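Local coordinates for protein cyclodipeptide synthase, BtCDPS (Bacillus thermoamylovorans, PDB 6ZTU) that probably makes cyclodipeptides by transferring aminoacyl groups from aminoacyl-tRNAs, at residues K120-V125 with V177-P182. Residues are numbered along the deposited sequence; the frame is centred on the assembly and turned at random.
Sequences KIYNEV and VLAELP. With 0RE ((2S)-hexane-1,2-diol), chain B.
Tyr122 donates its phenol proton to the backbone carbonyl of Ala179, with OH of Tyr122 and O of Ala179 2.7 Å apart. The oxygen lies near the ring plane, at its edge, and the C=O...OH angle of 122°, in the carbonyl plane, puts the donor on a lone pair. Pro182 packs obliquely against the same ring, its CG 3.6 Å from CE1 of Tyr122. CB of Pro182 also meets Val125, whose CG1, anti to the backbone N (chi1 174°), reaches to 3.6 Å from CA of Pro182. Having no N-H, Pro182 cannot bond to O of Leu178 in the preceding turn, and helix 167-191 kinks there. Further out, Phe116 touches Tyr122, while Leu185 and Ser186 of helix 167-191 touch Val125. The two helices cross steeply, at 132° between their N-to-C directions, the short segment axes 9.3 Å apart. Glu180, next to the bonded carbonyl, points away from helix 120-135, and its OE1 accepts a hydrogen bond from O01 of the bound hexanediol. The contact thus sets one short phenol-carbonyl hydrogen bond beside apolar proline packing in a buried joint, while the neighbouring carboxylate serves the ligand pocket.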
loop_
_atom_site.group_PDB
_atom_site.type_symbol
_atom_site.label_atom_id
_atom_site.label_comp_id
_atom_site.label_asym_id
_atom_site.label_seq_id
_atom_site.Cartn_x
_atom_site.Cartn_y
_atom_site.Cartn_z
ATOM N N LYS A 120 -12.163 -13.377 6.414
ATOM C CA LYS A 120 -11.362 -14.574 6.639
ATOM C C LYS A 120 -10.085 -14.554 5.810
ATOM O O LYS A 120 -9.047 -15.054 6.257
ATOM C CB LYS A 120 -12.168 -15.832 6.320
ATOM C CG LYS A 120 -11.430 -17.134 6.627
ATOM C CD LYS A 120 -12.384 -18.319 6.754
ATOM C CE LYS A 120 -11.663 -19.596 7.170
ATOM N NZ LYS A 120 -11.011 -20.266 6.021
ATOM N N ILE A 121 -10.138 -14.013 4.594
ATOM C CA ILE A 121 -8.929 -14.009 3.776
ATOM C C ILE A 121 -7.884 -13.094 4.394
ATOM O O ILE A 121 -6.711 -13.474 4.531
ATOM C CB ILE A 121 -9.228 -13.600 2.322
ATOM C CG1 ILE A 121 -10.423 -14.374 1.745
ATOM C CG2 ILE A 121 -7.970 -13.798 1.463
ATOM C CD1 ILE A 121 -10.211 -15.855 1.657
ATOM N N TYR A 122 -8.285 -11.875 4.771
ATOM C CA TYR A 122 -7.332 -10.954 5.378
ATOM C C TYR A 122 -6.698 -11.574 6.617
ATOM O O TYR A 122 -5.474 -11.502 6.809
ATOM C CB TYR A 122 -8.005 -9.618 5.741
ATOM C CG TYR A 122 -7.022 -8.720 6.452
ATOM C CD1 TYR A 122 -6.183 -7.871 5.738
ATOM C CD2 TYR A 122 -6.883 -8.772 7.840
ATOM C CE1 TYR A 122 -5.249 -7.074 6.388
ATOM C CE2 TYR A 122 -5.940 -7.992 8.498
ATOM C CZ TYR A 122 -5.127 -7.147 7.768
ATOM O OH TYR A 122 -4.204 -6.351 8.423
ATOM N N ASN A 123 -7.521 -12.174 7.481
ATOM C CA ASN A 123 -7.002 -12.675 8.748
ATOM C C ASN A 123 -6.061 -13.846 8.532
ATOM O O ASN A 123 -5.026 -13.944 9.197
ATOM C CB ASN A 123 -8.153 -13.078 9.669
ATOM C CG ASN A 123 -8.768 -11.885 10.374
ATOM O OD1 ASN A 123 -8.080 -10.902 10.661
ATOM N ND2 ASN A 123 -10.064 -11.957 10.655
ATOM N N GLU A 124 -6.397 -14.746 7.609
ATOM C CA GLU A 124 -5.547 -15.914 7.415
ATOM C C GLU A 124 -4.227 -15.536 6.756
ATOM O O GLU A 124 -3.173 -16.058 7.132
ATOM C CB GLU A 124 -6.303 -16.967 6.622
ATOM C CG GLU A 124 -7.440 -17.518 7.478
ATOM C CD GLU A 124 -8.055 -18.786 6.938
ATOM O OE1 GLU A 124 -8.166 -18.923 5.704
ATOM O OE2 GLU A 124 -8.433 -19.641 7.766
ATOM N N VAL A 125 -4.255 -14.612 5.799
ATOM C CA VAL A 125 -2.989 -14.135 5.235
ATOM C C VAL A 125 -2.169 -13.405 6.294
ATOM O O VAL A 125 -0.949 -13.596 6.403
ATOM C CB VAL A 125 -3.261 -13.249 4.010
ATOM C CG1 VAL A 125 -1.958 -12.626 3.503
ATOM C CG2 VAL A 125 -3.917 -14.078 2.920
ATOM N N VAL A 177 3.824 -2.558 8.623
ATOM C CA VAL A 177 4.173 -3.394 7.471
ATOM C C VAL A 177 3.356 -4.679 7.483
ATOM O O VAL A 177 2.769 -5.082 6.467
ATOM C CB VAL A 177 5.683 -3.694 7.484
ATOM C CG1 VAL A 177 6.044 -4.714 6.402
ATOM C CG2 VAL A 177 6.477 -2.421 7.273
ATOM N N LEU A 178 3.317 -5.356 8.634
ATOM C CA LEU A 178 2.637 -6.643 8.687
ATOM C C LEU A 178 1.140 -6.486 8.452
ATOM O O LEU A 178 0.522 -7.354 7.825
ATOM C CB LEU A 178 2.911 -7.335 10.024
ATOM C CG LEU A 178 4.402 -7.574 10.318
ATOM C CD1 LEU A 178 4.608 -8.259 11.671
ATOM C CD2 LEU A 178 5.083 -8.374 9.207
ATOM N N ALA A 179 0.544 -5.382 8.929
ATOM C CA ALA A 179 -0.886 -5.158 8.746
ATOM C C ALA A 179 -1.253 -4.825 7.301
ATOM O O ALA A 179 -2.371 -5.142 6.871
ATOM C CB ALA A 179 -1.364 -4.027 9.669
ATOM N N GLU A 180 -0.360 -4.167 6.548
ATOM C CA GLU A 180 -0.667 -3.822 5.157
ATOM C C GLU A 180 -0.330 -4.959 4.200
ATOM O O GLU A 180 -0.915 -5.044 3.114
ATOM C CB GLU A 180 0.091 -2.561 4.721
ATOM C CG GLU A 180 1.618 -2.745 4.676
ATOM C CD GLU A 180 2.384 -1.561 4.076
ATOM O OE1 GLU A 180 1.768 -0.676 3.445
ATOM O OE2 GLU A 180 3.632 -1.520 4.253
ATOM N N LEU A 181 0.612 -5.822 4.571
ATOM C CA LEU A 181 1.075 -6.853 3.642
ATOM C C LEU A 181 -0.017 -7.760 3.081
ATOM O O LEU A 181 0.107 -8.145 1.908
ATOM C CB LEU A 181 2.165 -7.707 4.306
ATOM C CG LEU A 181 3.585 -7.188 4.116
ATOM C CD1 LEU A 181 4.556 -8.086 4.865
ATOM C CD2 LEU A 181 3.968 -7.136 2.623
ATOM N N PRO A 182 -1.072 -8.160 3.812
ATOM C CA PRO A 182 -2.057 -9.041 3.165
ATOM C C PRO A 182 -2.635 -8.466 1.884
ATOM O O PRO A 182 -3.034 -9.244 1.008
ATOM C CB PRO A 182 -3.138 -9.224 4.243
ATOM C CG PRO A 182 -2.392 -9.057 5.534
ATOM C CD PRO A 182 -1.402 -7.946 5.238
HETATM O O01 0RE B . 2.736 0.815 1.217
HETATM C C02 0RE B . 2.391 1.739 0.234
HETATM C C03 0RE B . 1.086 1.290 -0.417
HETATM O O04 0RE B . 1.351 0.275 -1.347
HETATM C C05 0RE B . 0.143 0.793 0.672
HETATM C C06 0RE B . -0.156 1.922 1.656
HETATM C C07 0RE B . -0.978 1.348 2.805
HETATM C C08 0RE B . -2.357 1.976 2.705
#